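Long-range contact in putative RNase YutE (Bacillus subtilis subsp. subtilis str. 168, PDB 1YLM), which probably acts as the RNase toxin of a type VII toxin-antitoxin system, working as a homodimer of the HepT family: residues F16-W29 with Y112-P126. Residues are numbered along the deposited sequence; the frame is centred on the assembly and turned at random.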
# COMPACT_ATOMS: atom_id res chain seq x y z
N PHE A 16 -7.85 12.06 4.63
CA PHE A 16 -6.52 12.50 5.08
C PHE A 16 -6.54 13.06 6.51
O PHE A 16 -5.75 12.64 7.36
CB PHE A 16 -5.99 13.55 4.09
CG PHE A 16 -4.65 14.15 4.47
CD1 PHE A 16 -3.46 13.56 4.03
CD2 PHE A 16 -4.58 15.32 5.23
CE1 PHE A 16 -2.21 14.12 4.36
CE2 PHE A 16 -3.34 15.88 5.57
CZ PHE A 16 -2.15 15.28 5.13
N GLU A 17 -7.43 14.01 6.76
CA GLU A 17 -7.51 14.63 8.07
C GLU A 17 -7.85 13.61 9.18
O GLU A 17 -7.27 13.64 10.28
CB GLU A 17 -8.49 15.79 8.03
CG GLU A 17 -7.87 17.03 7.34
CD GLU A 17 -8.83 18.21 7.21
OE1 GLU A 17 -10.03 17.98 6.93
OE2 GLU A 17 -8.37 19.37 7.35
N HIS A 18 -8.75 12.68 8.87
CA HIS A 18 -9.06 11.61 9.82
C HIS A 18 -7.81 10.79 10.16
O HIS A 18 -7.54 10.52 11.34
CB HIS A 18 -10.18 10.71 9.29
CG HIS A 18 -10.65 9.69 10.29
ND1 HIS A 18 -11.28 10.03 11.47
CD2 HIS A 18 -10.54 8.34 10.30
CE1 HIS A 18 -11.56 8.93 12.15
NE2 HIS A 18 -11.11 7.89 11.46
N GLN A 19 -7.02 10.41 9.14
CA GLN A 19 -5.82 9.59 9.40
C GLN A 19 -4.79 10.39 10.22
O GLN A 19 -4.13 9.84 11.13
CB GLN A 19 -5.18 9.06 8.12
CG GLN A 19 -6.08 8.38 7.05
CD GLN A 19 -7.24 7.56 7.61
OE1 GLN A 19 -8.40 7.81 7.28
NE2 GLN A 19 -6.94 6.59 8.43
N LEU A 20 -4.64 11.68 9.89
CA LEU A 20 -3.75 12.55 10.67
C LEU A 20 -4.20 12.65 12.13
O LEU A 20 -3.37 12.57 13.04
CB LEU A 20 -3.64 13.94 10.04
CG LEU A 20 -2.49 14.87 10.43
CD1 LEU A 20 -1.15 14.17 10.31
CD2 LEU A 20 -2.54 16.06 9.49
N ALA A 21 -5.51 12.81 12.34
CA ALA A 21 -6.08 12.83 13.70
C ALA A 21 -5.74 11.55 14.46
O ALA A 21 -5.40 11.59 15.65
CB ALA A 21 -7.57 13.03 13.65
N LEU A 22 -5.79 10.42 13.77
CA LEU A 22 -5.49 9.13 14.37
C LEU A 22 -4.01 9.06 14.72
O LEU A 22 -3.64 8.56 15.79
CB LEU A 22 -5.90 7.98 13.44
CG LEU A 22 -7.40 7.78 13.27
CD1 LEU A 22 -7.72 6.66 12.29
CD2 LEU A 22 -8.08 7.51 14.63
N PHE A 23 -3.16 9.61 13.84
CA PHE A 23 -1.73 9.68 14.12
C PHE A 23 -1.49 10.48 15.39
O PHE A 23 -0.64 10.13 16.21
CB PHE A 23 -0.95 10.31 12.96
CG PHE A 23 0.51 10.52 13.27
CD1 PHE A 23 1.39 9.45 13.27
CD2 PHE A 23 0.99 11.79 13.60
CE1 PHE A 23 2.75 9.63 13.58
CE2 PHE A 23 2.34 11.98 13.91
CZ PHE A 23 3.22 10.90 13.90
N ASP A 24 -2.24 11.56 15.56
CA ASP A 24 -2.03 12.44 16.69
C ASP A 24 -2.65 11.88 17.98
O ASP A 24 -2.60 12.53 19.01
CB ASP A 24 -2.55 13.84 16.36
CG ASP A 24 -2.00 14.90 17.28
OD1 ASP A 24 -0.75 15.05 17.38
OD2 ASP A 24 -2.82 15.58 17.92
N SER A 25 -3.17 10.65 17.92
CA SER A 25 -3.88 9.99 19.03
C SER A 25 -2.97 9.26 20.02
O SER A 25 -1.79 8.99 19.73
CB SER A 25 -4.93 9.01 18.49
OG SER A 25 -4.34 7.76 18.11
N GLN A 26 -3.53 8.88 21.17
CA GLN A 26 -2.76 8.19 22.23
C GLN A 26 -2.70 6.67 22.02
O GLN A 26 -3.41 5.91 22.69
CB GLN A 26 -3.30 8.54 23.63
CG GLN A 26 -4.24 9.76 23.66
CD GLN A 26 -3.90 10.77 24.75
OE1 GLN A 26 -2.92 11.50 24.64
NE2 GLN A 26 -4.74 10.83 25.79
N THR A 27 -1.86 6.24 21.08
CA THR A 27 -1.56 4.83 20.74
C THR A 27 -0.10 4.73 21.23
O THR A 27 0.68 5.63 20.90
CB THR A 27 -1.77 4.61 19.24
OG1 THR A 27 -3.09 5.08 18.90
CG2 THR A 27 -1.66 3.16 18.87
N ASP A 28 0.35 3.68 21.95
CA ASP A 28 1.13 2.51 21.40
C ASP A 28 1.44 2.14 19.94
O ASP A 28 1.02 1.09 19.44
CB ASP A 28 1.04 1.24 22.28
CG ASP A 28 2.42 0.63 22.56
OD1 ASP A 28 3.44 1.26 22.18
OD2 ASP A 28 2.50 -0.47 23.16
N TRP A 29 2.31 2.94 19.33
CA TRP A 29 2.84 2.65 18.01
C TRP A 29 3.90 1.56 18.04
O TRP A 29 4.44 1.17 17.01
CB TRP A 29 3.41 3.92 17.38
CG TRP A 29 2.40 5.02 17.29
CD1 TRP A 29 2.46 6.22 17.93
CD2 TRP A 29 1.18 5.02 16.55
NE1 TRP A 29 1.35 6.97 17.63
CE2 TRP A 29 0.55 6.26 16.76
CE3 TRP A 29 0.55 4.09 15.71
CZ2 TRP A 29 -0.68 6.60 16.18
CZ3 TRP A 29 -0.66 4.42 15.12
CH2 TRP A 29 -1.26 5.67 15.36
N TYR A 112 7.42 7.00 12.15
CA TYR A 112 6.89 7.87 13.20
C TYR A 112 7.63 9.21 13.25
O TYR A 112 7.01 10.28 13.28
CB TYR A 112 6.92 7.21 14.59
CG TYR A 112 6.38 8.12 15.67
CD1 TYR A 112 5.03 8.11 16.01
CD2 TYR A 112 7.23 9.03 16.33
CE1 TYR A 112 4.53 8.97 16.98
CE2 TYR A 112 6.74 9.89 17.29
CZ TYR A 112 5.40 9.85 17.62
OH TYR A 112 4.92 10.70 18.59
N ARG A 113 8.97 9.13 13.28
CA ARG A 113 9.79 10.33 13.41
C ARG A 113 9.62 11.23 12.20
O ARG A 113 9.59 12.45 12.33
CB ARG A 113 11.26 9.97 13.64
CG ARG A 113 11.48 9.47 15.07
CD ARG A 113 12.94 9.18 15.37
NE ARG A 113 13.48 8.06 14.61
CZ ARG A 113 13.49 6.79 15.01
NH1 ARG A 113 12.95 6.43 16.18
NH2 ARG A 113 14.04 5.86 14.24
N LEU A 114 9.48 10.61 11.04
CA LEU A 114 9.27 11.34 9.80
C LEU A 114 7.97 12.14 9.79
O LEU A 114 7.96 13.36 9.52
CB LEU A 114 9.34 10.35 8.62
CG LEU A 114 9.57 10.87 7.22
CD1 LEU A 114 10.81 11.75 7.15
CD2 LEU A 114 9.66 9.65 6.27
N ILE A 115 6.87 11.47 10.13
CA ILE A 115 5.56 12.10 10.19
C ILE A 115 5.54 13.19 11.26
O ILE A 115 5.05 14.30 11.01
CB ILE A 115 4.45 11.04 10.44
CG1 ILE A 115 4.46 9.98 9.32
CG2 ILE A 115 3.07 11.71 10.55
CD1 ILE A 115 3.50 8.81 9.54
N LYS A 116 6.09 12.89 12.43
CA LYS A 116 6.12 13.86 13.53
C LYS A 116 6.87 15.12 13.13
O LYS A 116 6.38 16.23 13.35
CB LYS A 116 6.71 13.26 14.83
CG LYS A 116 6.18 13.96 16.09
CD LYS A 116 4.78 13.44 16.42
CE LYS A 116 4.00 14.33 17.38
NZ LYS A 116 2.66 13.72 17.67
N ALA A 117 8.02 14.93 12.49
CA ALA A 117 8.88 16.04 12.07
C ALA A 117 8.16 17.00 11.11
O ALA A 117 8.50 18.18 11.05
CB ALA A 117 10.14 15.50 11.42
N HIS A 118 7.21 16.48 10.34
CA HIS A 118 6.52 17.29 9.32
C HIS A 118 5.04 17.42 9.61
O HIS A 118 4.25 17.67 8.70
CB HIS A 118 6.80 16.72 7.92
CG HIS A 118 8.27 16.52 7.65
ND1 HIS A 118 9.18 17.54 7.74
CD2 HIS A 118 8.97 15.41 7.34
CE1 HIS A 118 10.39 17.08 7.47
NE2 HIS A 118 10.29 15.78 7.22
N GLN A 119 4.66 17.28 10.88
CA GLN A 119 3.25 17.24 11.22
C GLN A 119 2.53 18.57 10.92
O GLN A 119 1.41 18.56 10.42
CB GLN A 119 3.05 16.81 12.68
CG GLN A 119 1.60 16.47 13.02
CD GLN A 119 1.44 15.81 14.36
OE1 GLN A 119 2.38 15.22 14.89
NE2 GLN A 119 0.23 15.88 14.92
N THR A 120 3.19 19.70 11.17
CA THR A 120 2.59 21.00 10.85
C THR A 120 2.28 21.19 9.35
O THR A 120 1.18 21.61 8.99
CB THR A 120 3.43 22.19 11.40
OG1 THR A 120 3.51 22.10 12.83
CG2 THR A 120 2.77 23.52 11.05
N ALA A 121 3.25 20.88 8.48
CA ALA A 121 3.05 20.91 7.03
C ALA A 121 1.93 19.94 6.62
O ALA A 121 1.09 20.25 5.77
CB ALA A 121 4.32 20.60 6.29
N LEU A 122 1.91 18.77 7.25
CA LEU A 122 0.81 17.82 6.99
C LEU A 122 -0.57 18.39 7.35
O LEU A 122 -1.49 18.36 6.52
CB LEU A 122 1.07 16.48 7.70
CG LEU A 122 2.21 15.64 7.10
CD1 LEU A 122 2.58 14.50 8.03
CD2 LEU A 122 1.83 15.11 5.71
N GLN A 123 -0.70 18.93 8.56
CA GLN A 123 -1.93 19.57 9.01
C GLN A 123 -2.38 20.71 8.09
O GLN A 123 -3.57 20.90 7.87
CB GLN A 123 -1.78 20.11 10.43
CG GLN A 123 -1.51 19.05 11.49
CD GLN A 123 -1.17 19.63 12.85
OE1 GLN A 123 -0.70 20.77 12.95
NE2 GLN A 123 -1.40 18.86 13.90
N ASP A 124 -1.41 21.47 7.58
CA ASP A 124 -1.71 22.62 6.73
C ASP A 124 -2.04 22.28 5.28
O ASP A 124 -2.63 23.11 4.59
CB ASP A 124 -0.54 23.60 6.76
CG ASP A 124 -0.42 24.31 8.10
OD1 ASP A 124 -1.40 24.31 8.86
OD2 ASP A 124 0.66 24.86 8.37
N PHE A 125 -1.67 21.08 4.83
CA PHE A 125 -1.88 20.69 3.43
C PHE A 125 -3.36 20.81 2.96
O PHE A 125 -3.62 21.43 1.93
CB PHE A 125 -1.31 19.29 3.15
CG PHE A 125 -1.50 18.83 1.72
CD1 PHE A 125 -0.69 19.34 0.69
CD2 PHE A 125 -2.48 17.90 1.39
CE1 PHE A 125 -0.87 18.93 -0.63
CE2 PHE A 125 -2.64 17.46 0.07
CZ PHE A 125 -1.85 17.97 -0.93
N PRO A 126 -4.32 20.23 3.72
CA PRO A 126 -5.74 20.41 3.34
C PRO A 126 -6.17 21.87 3.30
O PRO A 126 -6.94 22.26 2.42
CB PRO A 126 -6.51 19.67 4.45
CG PRO A 126 -5.54 18.75 5.08
CD PRO A 126 -4.18 19.38 4.92
O HOH W 1 -6.02 19.83 8.69
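With CG trans to the backbone N (chi1 174°), Phe23 lays its ring against helix 112-117, and Ile115, whose CG2 is likewise trans to its N, sets that methyl over the ring. CG2 lies 3.4 Å from the centroid of the Phe23 ring and 12° off the ring normal, which defines a CH-pi contact. Tyr112, Lys116 and Gln119 complete the hole that takes Phe23 as a knob: Tyr112 CD1 and Lys116 CD come up obliquely to the ring, while Gln119 OE1 lies at its edge, 3.4 Å from Phe23 CE2. Tyr112 CE1 also meets Trp29 CD1 at 3.6 Å, joining three rings into an aromatic cluster.

The extended Gln119 side chain carries NE2 to Asp24 OD1 (2.8 Å), a hydrogen bond with an N-H...O angle of 160°; OD1 lies in the Gln119 amide plane, whereas NE2 stands above the Asp24 carboxylate plane. Lys116 NZ adds a long salt bridge to the same oxygen at 3.7 Å.

Farther along, Leu20 CD2 packs on Gln123 CG (3.7 Å), and the edge of Phe16 faces Leu122 O, with Phe16 CE2 3.2 Å away. Pro126 CG lies against both Phe16 and Glu17; Glu17 OE1 forms a salt bridge with Arg130, and a water links OE2 to Gln123 O.

The contact packs helix 6-23 and its following loop against helices 108-117 and 119-137 of the all-helical HepT-like domain; Trp29 also touches Ile33 of the second subunit. Buried Phe23, Phe16 and Leu20 thus supply apolar packing beside exposed Asp24 and Lys116, whose ammonium probably stabilises the carboxylate held by Gln119.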